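Dimethyl-sulfide monooxygenase (Hyphomicrobium sulfonivorans, PDB 6AK1) oxidises dimethyl sulfide to methanethiol and formaldehyde with NADH and oxygen, using FMN as cofactor in a TIM-barrel large subunit that partners DmoB. Local coordinates at residues Met12-Gln18 with Asp76-Val82; Ala43-Glu47 with Val95-Phe101; Pro85-Ile89 with Phe101-Ala105; Ala105-Phe109 with Val135-Leu139. One frame throughout, in Å; residues are numbered along the deposited sequence.

Contact 1. Residues Met12-Gln18 with Asp76-Val82; sequences MTCVSHQ and DADQVPV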
loop_
_atom_site.group_PDB
_atom_site.type_symbol
_atom_site.label_atom_id
_atom_site.label_comp_id
_atom_site.label_asym_id
_atom_site.label_seq_id
_atom_site.Cartn_x
_atom_site.Cartn_y
_atom_site.Cartn_z
ATOM N N MET A 12 -7.526 0.278 -6.115
ATOM C CA MET A 12 -7.022 1.581 -6.517
ATOM C C MET A 12 -8.232 2.377 -6.972
ATOM O O MET A 12 -9.220 1.793 -7.399
ATOM C CB MET A 12 -5.965 1.449 -7.631
ATOM C CG MET A 12 -5.371 2.754 -8.140
ATOM S SD MET A 12 -3.900 2.484 -9.202
ATOM C CE MET A 12 -3.851 4.033 -10.070
ATOM N N THR A 13 -8.186 3.703 -6.842
ATOM C CA THR A 13 -9.376 4.497 -7.154
ATOM C C THR A 13 -9.459 4.746 -8.665
ATOM O O THR A 13 -9.485 5.880 -9.146
ATOM C CB THR A 13 -9.386 5.807 -6.370
ATOM O OG1 THR A 13 -8.858 5.602 -5.050
ATOM C CG2 THR A 13 -10.812 6.336 -6.264
ATOM N N CYS A 14 -9.496 3.641 -9.411
ATOM C CA CYS A 14 -9.494 3.658 -10.869
ATOM C C CYS A 14 -10.165 2.380 -11.367
ATOM O O CYS A 14 -10.589 1.542 -10.574
ATOM C CB CYS A 14 -8.072 3.766 -11.418
ATOM S SG CYS A 14 -7.095 2.275 -11.142
ATOM N N VAL A 15 -10.217 2.211 -12.694
ATOM C CA VAL A 15 -10.947 1.089 -13.283
ATOM C C VAL A 15 -10.035 -0.127 -13.461
ATOM O O VAL A 15 -10.230 -1.159 -12.808
ATOM C CB VAL A 15 -11.592 1.498 -14.618
ATOM C CG1 VAL A 15 -12.318 0.306 -15.245
ATOM C CG2 VAL A 15 -12.558 2.686 -14.424
ATOM N N SER A 16 -9.053 -0.038 -14.356
ATOM C CA SER A 16 -8.112 -1.136 -14.588
ATOM C C SER A 16 -6.859 -0.913 -13.745
ATOM O O SER A 16 -6.114 0.051 -13.963
ATOM C CB SER A 16 -7.763 -1.244 -16.066
ATOM O OG SER A 16 -8.900 -1.589 -16.851
ATOM N N HIS A 17 -6.623 -1.811 -12.792
ATOM C CA HIS A 17 -5.542 -1.660 -11.829
ATOM C C HIS A 17 -4.390 -2.595 -12.168
ATOM O O HIS A 17 -3.343 -2.161 -12.653
ATOM C CB HIS A 17 -6.063 -1.939 -10.411
ATOM C CG HIS A 17 -5.051 -1.726 -9.332
ATOM N ND1 HIS A 17 -5.188 -2.270 -8.070
ATOM C CD2 HIS A 17 -3.893 -1.019 -9.316
ATOM C CE1 HIS A 17 -4.154 -1.913 -7.325
ATOM N NE2 HIS A 17 -3.351 -1.157 -8.058
ATOM N N GLN A 18 -4.570 -3.878 -11.883
ATOM C CA GLN A 18 -3.596 -4.909 -12.209
ATOM C C GLN A 18 -4.016 -5.782 -13.390
ATOM O O GLN A 18 -3.221 -6.624 -13.824
ATOM C CB GLN A 18 -3.332 -5.790 -10.982
ATOM C CG GLN A 18 -2.806 -5.036 -9.768
ATOM C CD GLN A 18 -1.393 -4.465 -9.975
ATOM O OE1 GLN A 18 -1.174 -3.256 -9.865
ATOM N NE2 GLN A 18 -0.438 -5.337 -10.259
ATOM N N ASP A 76 -8.581 1.586 -22.388
ATOM C CA ASP A 76 -8.865 0.501 -21.460
ATOM C C ASP A 76 -8.888 0.965 -19.998
ATOM O O ASP A 76 -8.936 0.131 -19.086
ATOM C CB ASP A 76 -7.839 -0.622 -21.666
ATOM C CG ASP A 76 -8.175 -1.878 -20.887
ATOM O OD1 ASP A 76 -9.340 -2.315 -20.934
ATOM O OD2 ASP A 76 -7.279 -2.406 -20.206
ATOM N N ALA A 77 -8.866 2.278 -19.757
ATOM C CA ALA A 77 -8.960 2.844 -18.409
ATOM C C ALA A 77 -7.891 2.279 -17.479
ATOM O O ALA A 77 -8.153 1.986 -16.305
ATOM C CB ALA A 77 -10.357 2.633 -17.810
ATOM N N ASP A 78 -6.665 2.158 -17.998
ATOM C CA ASP A 78 -5.528 1.594 -17.262
ATOM C C ASP A 78 -4.937 2.662 -16.340
ATOM O O ASP A 78 -4.035 3.419 -16.715
ATOM C CB ASP A 78 -4.491 1.040 -18.231
ATOM C CG ASP A 78 -5.093 0.021 -19.181
ATOM O OD1 ASP A 78 -5.499 -1.067 -18.710
ATOM O OD2 ASP A 78 -5.207 0.330 -20.388
ATOM N N GLN A 79 -5.470 2.702 -15.110
ATOM C CA GLN A 79 -5.096 3.631 -14.043
ATOM C C GLN A 79 -5.319 5.087 -14.445
ATOM O O GLN A 79 -4.759 6.001 -13.834
ATOM C CB GLN A 79 -3.655 3.371 -13.576
ATOM C CG GLN A 79 -3.486 1.936 -13.015
ATOM C CD GLN A 79 -2.158 1.711 -12.289
ATOM O OE1 GLN A 79 -1.467 2.664 -11.915
ATOM N NE2 GLN A 79 -1.794 0.440 -12.097
ATOM N N VAL A 80 -6.143 5.311 -15.468
ATOM C CA VAL A 80 -6.683 6.621 -15.777
ATOM C C VAL A 80 -8.112 6.399 -16.293
ATOM O O VAL A 80 -8.337 5.534 -17.130
ATOM C CB VAL A 80 -5.800 7.397 -16.799
ATOM C CG1 VAL A 80 -5.687 6.653 -18.136
ATOM C CG2 VAL A 80 -6.340 8.825 -17.009
ATOM N N PRO A 81 -9.098 7.143 -15.763
ATOM C CA PRO A 81 -9.018 8.149 -14.692
ATOM C C PRO A 81 -8.650 7.563 -13.334
ATOM O O PRO A 81 -8.893 6.389 -13.084
ATOM C CB PRO A 81 -10.437 8.741 -14.655
ATOM C CG PRO A 81 -11.315 7.643 -15.223
ATOM C CD PRO A 81 -10.473 6.992 -16.282
ATOM N N VAL A 82 -8.048 8.373 -12.465
ATOM C CA VAL A 82 -7.732 7.940 -11.109
ATOM C C VAL A 82 -8.106 9.069 -10.150
ATOM O O VAL A 82 -7.706 10.221 -10.350
ATOM C CB VAL A 82 -6.251 7.537 -10.964
ATOM C CG1 VAL A 82 -5.358 8.632 -11.475
ATOM C CG2 VAL A 82 -5.908 7.191 -9.500
HETATM O O HOH W 1 -9.429 4.105 -14.583
#
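Two loops meet here at the C-terminal end of the TIM-barrel strands, where Ser16, leaving strand 6-12, lies against Ala77 and Gln79, just past helix 71-75. Ser16 is gripped three times. Ser16 N donates to Ala77 O at 3.0 Å, Ser16 O accepts from Gln79 N, and Ser16 OG donates to Asp76 O at 2.8 Å, almost in line with that carbonyl. Ala77, with positive phi, is the C' residue of the Schellman motif ending the helix, so Ser16 is tied to a helix terminus. Asp76 OD1 hydrogen-bonds Trp23 NE1. One water fills the seam: it accepts from Val15 N and donates to Ala77 O and Pro81 O. Beside it, Val15 CB packs on Ala77 CB at 3.6 Å. Val82 borders Asp58, an FMN-binding residue by similarity. The extended Gln79 chain (chi2 -169°) runs across Met12 at about a right angle, with Met12 CE 3.3 Å from Gln79 OE1, which hydrogen-bonds Tyr63 OH. The other end of the amide is fixed too. Gln79 NE2 lies at the edge of the His17 ring and gives a straight bond (164°) to His17 O at 3.1 Å, tilted from the carbonyl plane.

Contact 2. Residues Ala43-Glu47 with Val95-Phe101; sequences AMELE and VTEHVGF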
loop_
_atom_site.group_PDB
_atom_site.type_symbol
_atom_site.label_atom_id
_atom_site.label_comp_id
_atom_site.label_asym_id
_atom_site.label_seq_id
_atom_site.Cartn_x
_atom_site.Cartn_y
_atom_site.Cartn_z
ATOM N N ALA A 43 -15.906 -2.103 1.654
ATOM C CA ALA A 43 -15.420 -2.124 3.036
ATOM C C ALA A 43 -16.250 -3.057 3.906
ATOM O O ALA A 43 -15.706 -3.770 4.756
ATOM C CB ALA A 43 -15.418 -0.704 3.634
ATOM N N MET A 44 -17.573 -3.046 3.730
ATOM C CA MET A 44 -18.420 -3.944 4.502
ATOM C C MET A 44 -18.171 -5.397 4.125
ATOM O O MET A 44 -18.157 -6.276 4.995
ATOM C CB MET A 44 -19.887 -3.586 4.297
ATOM C CG MET A 44 -20.255 -2.211 4.829
ATOM S SD MET A 44 -22.054 -2.016 4.944
ATOM C CE MET A 44 -22.470 -1.661 3.250
ATOM N N GLU A 45 -17.976 -5.662 2.828
ATOM C CA GLU A 45 -17.729 -7.017 2.363
ATOM C C GLU A 45 -16.398 -7.555 2.890
ATOM O O GLU A 45 -16.293 -8.750 3.188
ATOM C CB GLU A 45 -17.771 -7.047 0.832
ATOM C CG GLU A 45 -17.362 -8.371 0.209
ATOM C CD GLU A 45 -18.441 -9.455 0.325
ATOM O OE1 GLU A 45 -19.374 -9.288 1.135
ATOM O OE2 GLU A 45 -18.356 -10.470 -0.407
ATOM N N LEU A 46 -15.388 -6.688 3.046
ATOM C CA LEU A 46 -14.136 -7.108 3.672
ATOM C C LEU A 46 -14.327 -7.535 5.123
ATOM O O LEU A 46 -13.622 -8.434 5.588
ATOM C CB LEU A 46 -13.094 -5.990 3.587
ATOM C CG LEU A 46 -12.542 -5.643 2.192
ATOM C CD1 LEU A 46 -11.326 -4.772 2.303
ATOM C CD2 LEU A 46 -12.191 -6.888 1.425
ATOM N N GLU A 47 -15.264 -6.921 5.860
ATOM C CA GLU A 47 -15.447 -7.331 7.253
ATOM C C GLU A 47 -16.226 -8.633 7.372
ATOM O O GLU A 47 -16.010 -9.391 8.317
ATOM C CB GLU A 47 -16.142 -6.231 8.073
ATOM C CG GLU A 47 -15.271 -5.030 8.245
ATOM C CD GLU A 47 -15.574 -4.195 9.480
ATOM O OE1 GLU A 47 -16.742 -4.109 9.918
ATOM O OE2 GLU A 47 -14.617 -3.606 10.014
ATOM N N VAL A 95 -19.154 2.757 8.099
ATOM C CA VAL A 95 -19.948 1.526 8.042
ATOM C C VAL A 95 -19.118 0.302 8.433
ATOM O O VAL A 95 -19.521 -0.830 8.176
ATOM C CB VAL A 95 -20.599 1.327 6.662
ATOM C CG1 VAL A 95 -21.564 2.476 6.347
ATOM C CG2 VAL A 95 -19.533 1.186 5.561
ATOM N N THR A 96 -17.957 0.505 9.043
ATOM C CA THR A 96 -17.133 -0.615 9.466
ATOM C C THR A 96 -16.639 -0.345 10.874
ATOM O O THR A 96 -16.675 0.780 11.371
ATOM C CB THR A 96 -15.931 -0.844 8.540
ATOM O OG1 THR A 96 -15.236 0.397 8.352
ATOM C CG2 THR A 96 -16.358 -1.422 7.166
ATOM N N GLU A 97 -16.115 -1.382 11.488
ATOM C CA GLU A 97 -15.612 -1.299 12.843
ATOM C C GLU A 97 -14.128 -1.625 12.961
ATOM O O GLU A 97 -13.454 -1.043 13.810
ATOM C CB GLU A 97 -16.422 -2.247 13.740
ATOM C CG GLU A 97 -16.171 -2.072 15.220
ATOM C CD GLU A 97 -16.957 -3.065 16.055
ATOM O OE1 GLU A 97 -16.754 -3.089 17.289
ATOM O OE2 GLU A 97 -17.772 -3.821 15.468
ATOM N N HIS A 98 -13.591 -2.499 12.101
ATOM C CA HIS A 98 -12.284 -3.104 12.336
ATOM C C HIS A 98 -11.332 -3.094 11.139
ATOM O O HIS A 98 -10.113 -3.045 11.334
ATOM C CB HIS A 98 -12.471 -4.555 12.790
ATOM C CG HIS A 98 -12.987 -4.689 14.188
ATOM N ND1 HIS A 98 -12.280 -4.249 15.288
ATOM C CD2 HIS A 98 -14.147 -5.202 14.666
ATOM C CE1 HIS A 98 -12.984 -4.480 16.383
ATOM N NE2 HIS A 98 -14.122 -5.055 16.032
ATOM N N VAL A 99 -11.845 -3.183 9.904
ATOM C CA VAL A 99 -10.947 -3.264 8.757
ATOM C C VAL A 99 -10.089 -2.001 8.688
ATOM O O VAL A 99 -10.551 -0.889 8.979
ATOM C CB VAL A 99 -11.735 -3.500 7.452
ATOM C CG1 VAL A 99 -12.582 -2.289 7.092
ATOM C CG2 VAL A 99 -10.793 -3.831 6.298
ATOM N N GLY A 100 -8.808 -2.169 8.334
ATOM C CA GLY A 100 -7.923 -1.032 8.175
ATOM C C GLY A 100 -7.976 -0.450 6.762
ATOM O O GLY A 100 -8.481 -1.070 5.831
ATOM N N PHE A 101 -7.442 0.766 6.614
ATOM C CA PHE A 101 -7.397 1.444 5.321
ATOM C C PHE A 101 -5.965 1.888 5.065
ATOM O O PHE A 101 -5.447 2.755 5.775
ATOM C CB PHE A 101 -8.366 2.631 5.274
ATOM C CG PHE A 101 -9.767 2.255 5.628
ATOM C CD1 PHE A 101 -10.558 1.555 4.717
ATOM C CD2 PHE A 101 -10.285 2.546 6.885
ATOM C CE1 PHE A 101 -11.850 1.169 5.033
ATOM C CE2 PHE A 101 -11.577 2.165 7.209
ATOM C CZ PHE A 101 -12.370 1.478 6.262
HETATM O O HOH W 2 -19.140 -3.876 8.419
#
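Glu47 sets its CG opposite its own carbonyl carbon (chi1 -68°) and then runs extended (chi2 -154°), which carries its carboxylate from helix 36-48 into the loop at Thr96-Val99. There Glu47 OE2 takes three consecutive backbone N-H groups. His98 N lies 2.6 Å from Glu47 OE2 on the syn lone pair. Val99 N comes to the anti lone pair of Glu47 OE2 at 2.8 Å. Glu97 N is longer, 3.1 Å from Glu47 OE2, and stands somewhat out of the carboxylate plane; its bond to Glu47 OE1 is weak. A water donates to Glu47 OE1 and to Val95 O, so both oxygens are engaged. With this many donors, the carboxylate is probably kept ionised and restrained from turning.

Packing contacts flank the carboxylate. Thr96 CG2 sits 3.4 Å from Ala43 O and also touches Ala43 CB, while Thr96 OG1 turns to Met92 O and Arg129. Met44 CG lies 3.5 Å from Val95 CG2, on the solvent side. On the buried side, Leu46 CD1 meets Val99 CG2 at 4.1 Å. Ala43 CB comes to the edge of the Phe101 ring, near its plane. The His98 ring stacks on Tyr426, and its ND1 hydrogen-bonds Lys434 NZ.

The loop leads straight into strand 100-106. A glutamate of helix 36-48 thus binds the backbone of the alpha-to-beta loop before that strand, one carboxylate accepting hydrogen bonds from three loop N-H groups at the N-terminal end of the TIM barrel.

Contact 3. Residues Pro85-Ile89 with Phe101-Ala105; sequences PFGAI and FGVTA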
loop_
_atom_site.group_PDB
_atom_site.type_symbol
_atom_site.label_atom_id
_atom_site.label_comp_id
_atom_site.label_asym_id
_atom_site.label_seq_id
_atom_site.Cartn_x
_atom_site.Cartn_y
_atom_site.Cartn_z
ATOM N N PRO A 85 -7.285 8.852 -3.402
ATOM C CA PRO A 85 -7.680 7.719 -2.548
ATOM C C PRO A 85 -8.085 8.106 -1.139
ATOM O O PRO A 85 -8.575 7.228 -0.409
ATOM C CB PRO A 85 -6.414 6.848 -2.519
ATOM C CG PRO A 85 -5.309 7.849 -2.620
ATOM C CD PRO A 85 -5.830 8.886 -3.625
ATOM N N PHE A 86 -7.854 9.357 -0.711
ATOM C CA PHE A 86 -8.381 9.819 0.570
ATOM C C PHE A 86 -9.887 10.018 0.522
ATOM O O PHE A 86 -10.525 10.109 1.576
ATOM C CB PHE A 86 -7.727 11.144 0.982
ATOM C CG PHE A 86 -6.298 11.020 1.447
ATOM C CD1 PHE A 86 -5.279 10.738 0.549
ATOM C CD2 PHE A 86 -5.967 11.243 2.781
ATOM C CE1 PHE A 86 -3.947 10.649 0.977
ATOM C CE2 PHE A 86 -4.639 11.162 3.214
ATOM C CZ PHE A 86 -3.629 10.859 2.307
ATOM N N GLY A 87 -10.464 10.072 -0.681
ATOM C CA GLY A 87 -11.809 10.601 -0.829
ATOM C C GLY A 87 -12.880 9.819 -0.089
ATOM O O GLY A 87 -13.749 10.409 0.554
ATOM N N ALA A 88 -12.861 8.492 -0.191
ATOM C CA ALA A 88 -13.948 7.667 0.331
ATOM C C ALA A 88 -13.646 7.048 1.692
ATOM O O ALA A 88 -14.456 6.262 2.186
ATOM C CB ALA A 88 -14.292 6.559 -0.665
ATOM N N ILE A 89 -12.510 7.384 2.313
ATOM C CA ILE A 89 -12.096 6.694 3.535
ATOM C C ILE A 89 -13.133 6.869 4.642
ATOM O O ILE A 89 -13.531 5.895 5.297
ATOM C CB ILE A 89 -10.704 7.174 3.988
ATOM C CG1 ILE A 89 -9.674 6.924 2.892
ATOM C CG2 ILE A 89 -10.300 6.469 5.306
ATOM C CD1 ILE A 89 -9.580 5.481 2.481
ATOM N N PHE A 101 -7.442 0.766 6.614
ATOM C CA PHE A 101 -7.397 1.444 5.321
ATOM C C PHE A 101 -5.965 1.888 5.065
ATOM O O PHE A 101 -5.447 2.755 5.775
ATOM C CB PHE A 101 -8.366 2.631 5.274
ATOM C CG PHE A 101 -9.767 2.255 5.628
ATOM C CD1 PHE A 101 -10.558 1.555 4.717
ATOM C CD2 PHE A 101 -10.285 2.546 6.885
ATOM C CE1 PHE A 101 -11.850 1.169 5.033
ATOM C CE2 PHE A 101 -11.577 2.165 7.209
ATOM C CZ PHE A 101 -12.370 1.478 6.262
ATOM N N GLY A 102 -5.327 1.270 4.076
ATOM C CA GLY A 102 -4.018 1.697 3.637
ATOM C C GLY A 102 -4.167 2.733 2.547
ATOM O O GLY A 102 -4.750 2.459 1.494
ATOM N N VAL A 103 -3.670 3.939 2.790
ATOM C CA VAL A 103 -3.840 5.045 1.865
ATOM C C VAL A 103 -2.475 5.396 1.303
ATOM O O VAL A 103 -1.529 5.629 2.060
ATOM C CB VAL A 103 -4.502 6.253 2.553
ATOM C CG1 VAL A 103 -4.779 7.340 1.533
ATOM C CG2 VAL A 103 -5.794 5.806 3.224
ATOM N N THR A 104 -2.363 5.397 -0.017
ATOM C CA THR A 104 -1.111 5.743 -0.669
ATOM C C THR A 104 -1.003 7.258 -0.789
ATOM O O THR A 104 -1.964 7.920 -1.184
ATOM C CB THR A 104 -1.042 5.086 -2.056
ATOM O OG1 THR A 104 -1.064 3.669 -1.900
ATOM C CG2 THR A 104 0.231 5.459 -2.784
ATOM N N ALA A 105 0.160 7.810 -0.440
ATOM C CA ALA A 105 0.414 9.233 -0.647
ATOM C C ALA A 105 1.902 9.438 -0.893
ATOM O O ALA A 105 2.735 8.969 -0.115
ATOM C CB ALA A 105 -0.065 10.075 0.550
#
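Segment 85-89, with a type I turn from Phe86 to Ile89, lies over strand 101-105; Pro85 and Val103 are the nearest CA pair, 6.4 Å apart. Alternate strand residues Phe101, Val103 and Ala105 point their side chains toward it. Val103 carries most of the packing. Its CG1 stands anti to the backbone N (chi1 -175°) and reaches one face of the Phe86 ring. Val103 CG1 lies 3.6 Å from the centroid of the Phe86 ring, 19° off its normal, a CH-pi contact. Ala105 CB takes the edge of the same ring, 3.9 Å from Phe86 CE1. Beyond these two segments, Arg118 forms a cation-pi contact with the ring, and Leu119 and Leu122 of helix 112-126 also touch it.

This is the outer layer of the TIM barrel, where strand side chains are covered by helices and by the loops leading into them. Ile89 opens helix 89-94 and covers the strand nearer its N-terminal end. Ile89 CD1 packs on Val103 CG2 at 3.9 Å and on Phe101 CB at 4.2 Å, so the two branches of Val103 are split between Phe86 and Ile89. Replacing Phe86 by an alanine would probably leave Val103 CG1 without the ring face it rests on, Ala105 CB without its edge contact and Arg118 without its pi partner.

Pro85 packs on the strand further along. Pro85 CG lies 3.6 Å from Thr104 O and also reaches Val103 CG1. Thr104 is an FMN-binding residue by similarity, and its OG1 is held by Ile56 O and Asn133 ND2.

Contact 4. Residues Ala105-Phe109 with Val135-Leu139; sequences AAITF and VSSYL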
loop_
_atom_site.group_PDB
_atom_site.type_symbol
_atom_site.label_atom_id
_atom_site.label_comp_id
_atom_site.label_asym_id
_atom_site.label_seq_id
_atom_site.Cartn_x
_atom_site.Cartn_y
_atom_site.Cartn_z
ATOM N N ALA A 105 0.160 7.810 -0.440
ATOM C CA ALA A 105 0.414 9.233 -0.647
ATOM C C ALA A 105 1.902 9.438 -0.893
ATOM O O ALA A 105 2.735 8.969 -0.115
ATOM C CB ALA A 105 -0.065 10.075 0.550
ATOM N N ALA A 106 2.230 10.127 -1.977
ATOM C CA ALA A 106 3.625 10.336 -2.329
ATOM C C ALA A 106 4.233 11.478 -1.520
ATOM O O ALA A 106 3.550 12.432 -1.125
ATOM C CB ALA A 106 3.771 10.611 -3.827
ATOM N N ILE A 107 5.546 11.365 -1.279
ATOM C CA ILE A 107 6.310 12.409 -0.603
ATOM C C ILE A 107 6.976 13.352 -1.592
ATOM O O ILE A 107 7.638 14.315 -1.178
ATOM C CB ILE A 107 7.355 11.764 0.328
ATOM C CG1 ILE A 107 8.465 11.093 -0.491
ATOM C CG2 ILE A 107 6.695 10.720 1.219
ATOM C CD1 ILE A 107 9.495 10.347 0.361
ATOM N N THR A 108 6.789 13.119 -2.891
ATOM C CA THR A 108 7.484 13.878 -3.926
ATOM C C THR A 108 6.915 15.286 -4.083
ATOM O O THR A 108 7.655 16.231 -4.385
ATOM C CB THR A 108 7.384 13.125 -5.263
ATOM O OG1 THR A 108 7.911 11.803 -5.115
ATOM C CG2 THR A 108 8.137 13.845 -6.361
ATOM N N PHE A 109 5.606 15.448 -3.937
ATOM C CA PHE A 109 4.991 16.726 -4.258
ATOM C C PHE A 109 4.384 17.436 -3.061
ATOM O O PHE A 109 4.311 18.668 -3.067
ATOM C CB PHE A 109 3.910 16.532 -5.335
ATOM C CG PHE A 109 4.393 15.777 -6.541
ATOM C CD1 PHE A 109 5.337 16.345 -7.402
ATOM C CD2 PHE A 109 3.921 14.500 -6.814
ATOM C CE1 PHE A 109 5.792 15.647 -8.520
ATOM C CE2 PHE A 109 4.364 13.792 -7.922
ATOM C CZ PHE A 109 5.303 14.362 -8.779
ATOM N N VAL A 135 5.138 6.323 -0.826
ATOM C CA VAL A 135 5.674 6.118 -2.161
ATOM C C VAL A 135 6.450 7.357 -2.592
ATOM O O VAL A 135 6.293 8.453 -2.039
ATOM C CB VAL A 135 4.577 5.762 -3.198
ATOM C CG1 VAL A 135 3.710 4.615 -2.703
ATOM C CG2 VAL A 135 3.714 6.961 -3.532
ATOM N N SER A 136 7.327 7.151 -3.580
ATOM C CA SER A 136 8.037 8.214 -4.290
ATOM C C SER A 136 7.595 8.167 -5.751
ATOM O O SER A 136 8.037 7.292 -6.507
ATOM C CB SER A 136 9.554 8.059 -4.170
ATOM O OG SER A 136 9.949 7.748 -2.836
ATOM N N SER A 137 6.720 9.102 -6.141
ATOM C CA SER A 137 6.134 9.110 -7.479
ATOM C C SER A 137 7.206 9.040 -8.560
ATOM O O SER A 137 8.267 9.664 -8.453
ATOM C CB SER A 137 5.291 10.376 -7.677
ATOM O OG SER A 137 5.061 10.619 -9.063
ATOM N N TYR A 138 6.913 8.300 -9.623
ATOM C CA TYR A 138 7.889 8.137 -10.691
ATOM C C TYR A 138 7.355 8.371 -12.089
ATOM O O TYR A 138 8.170 8.607 -12.990
ATOM C CB TYR A 138 8.523 6.736 -10.638
ATOM C CG TYR A 138 7.597 5.604 -11.018
ATOM C CD1 TYR A 138 6.648 5.127 -10.120
ATOM C CD2 TYR A 138 7.682 5.000 -12.275
ATOM C CE1 TYR A 138 5.795 4.089 -10.466
ATOM C CE2 TYR A 138 6.829 3.960 -12.632
ATOM C CZ TYR A 138 5.893 3.507 -11.721
ATOM O OH TYR A 138 5.050 2.474 -12.060
ATOM N N LEU A 139 6.041 8.332 -12.317
ATOM C CA LEU A 139 5.548 8.475 -13.681
ATOM C C LEU A 139 5.764 9.906 -14.175
ATOM O O LEU A 139 5.499 10.881 -13.463
ATOM C CB LEU A 139 4.075 8.065 -13.778
ATOM C CG LEU A 139 3.815 6.561 -13.602
ATOM C CD1 LEU A 139 2.330 6.290 -13.580
ATOM C CD2 LEU A 139 4.493 5.728 -14.698
#
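The Phe109 ring meets Ser137 at its edge: Ser137 OG lies near the ring plane, 3.4 Å from Phe109 CE2, and Ser137 CB comes almost as near. Thr108 CG2 covers one face of the Phe109 ring, 3.6 Å above the plane and offset toward the rim. Ala142 and Ile146 of helix 140-146, with Met148, also touch the ring. A serine in place of Phe109 is likely to open a gap beside Ser137, Ala142 and Ile146 where the ring lay, and to leave Thr108 CG2 without the face it rests on.

Thr108 adds a polar link. Thr108 OG1 points opposite its carbonyl carbon (chi1 -56°), which places it 3.1 Å from Ser137 N in a weak, bent bond (121°).

Further back, the two segments pair as neighbouring parallel strands of the TIM barrel, 100-106 and 130-135, at their C-terminal ends. Ala106 and Val135 form the bridge. Ile107 N donates to Val135 O at 3.1 Å with a fairly straight geometry (158°), and Ala106 CA makes a C-H contact to the same oxygen at 3.3 Å. The side chains of Ala106 and Val135 share one face of the sheet, with Ala106 CB 3.7 Å from Val135 CG2. The Val135 side chain is about 4 Å from that of Thr104, an FMN-binding residue by similarity. Past this bridge the strands give way to loops. Ile107 packs on Trp132 and Val134 and on Ala161 and Tyr164 of helix 157-174.

Strand 100-106 threads three of the contacts. Contact 2 holds its N-terminal end, contact 3 its outer face, and contact 4 its exit into the loops. Phe101 is shared by contacts 2 and 3, Ala105 by contacts 3 and 4, while the centres of contacts 2 and 4 lie 27 Å apart. Contact 1 joins this set through contact 3, where Thr13 OG1 packs 3.5 Å from Pro85 CA. Contacts 3 and 4 also touch, with Thr104 CG2 3.6 Å from Val135 CG1. Contacts 1, 3 and 4 border the FMN site inferred by similarity: Asp58 adjoins Val82 and Pro85, Thr104 belongs to contact 3, and the Ser136 side chain is about 6 Å from that of Tyr158.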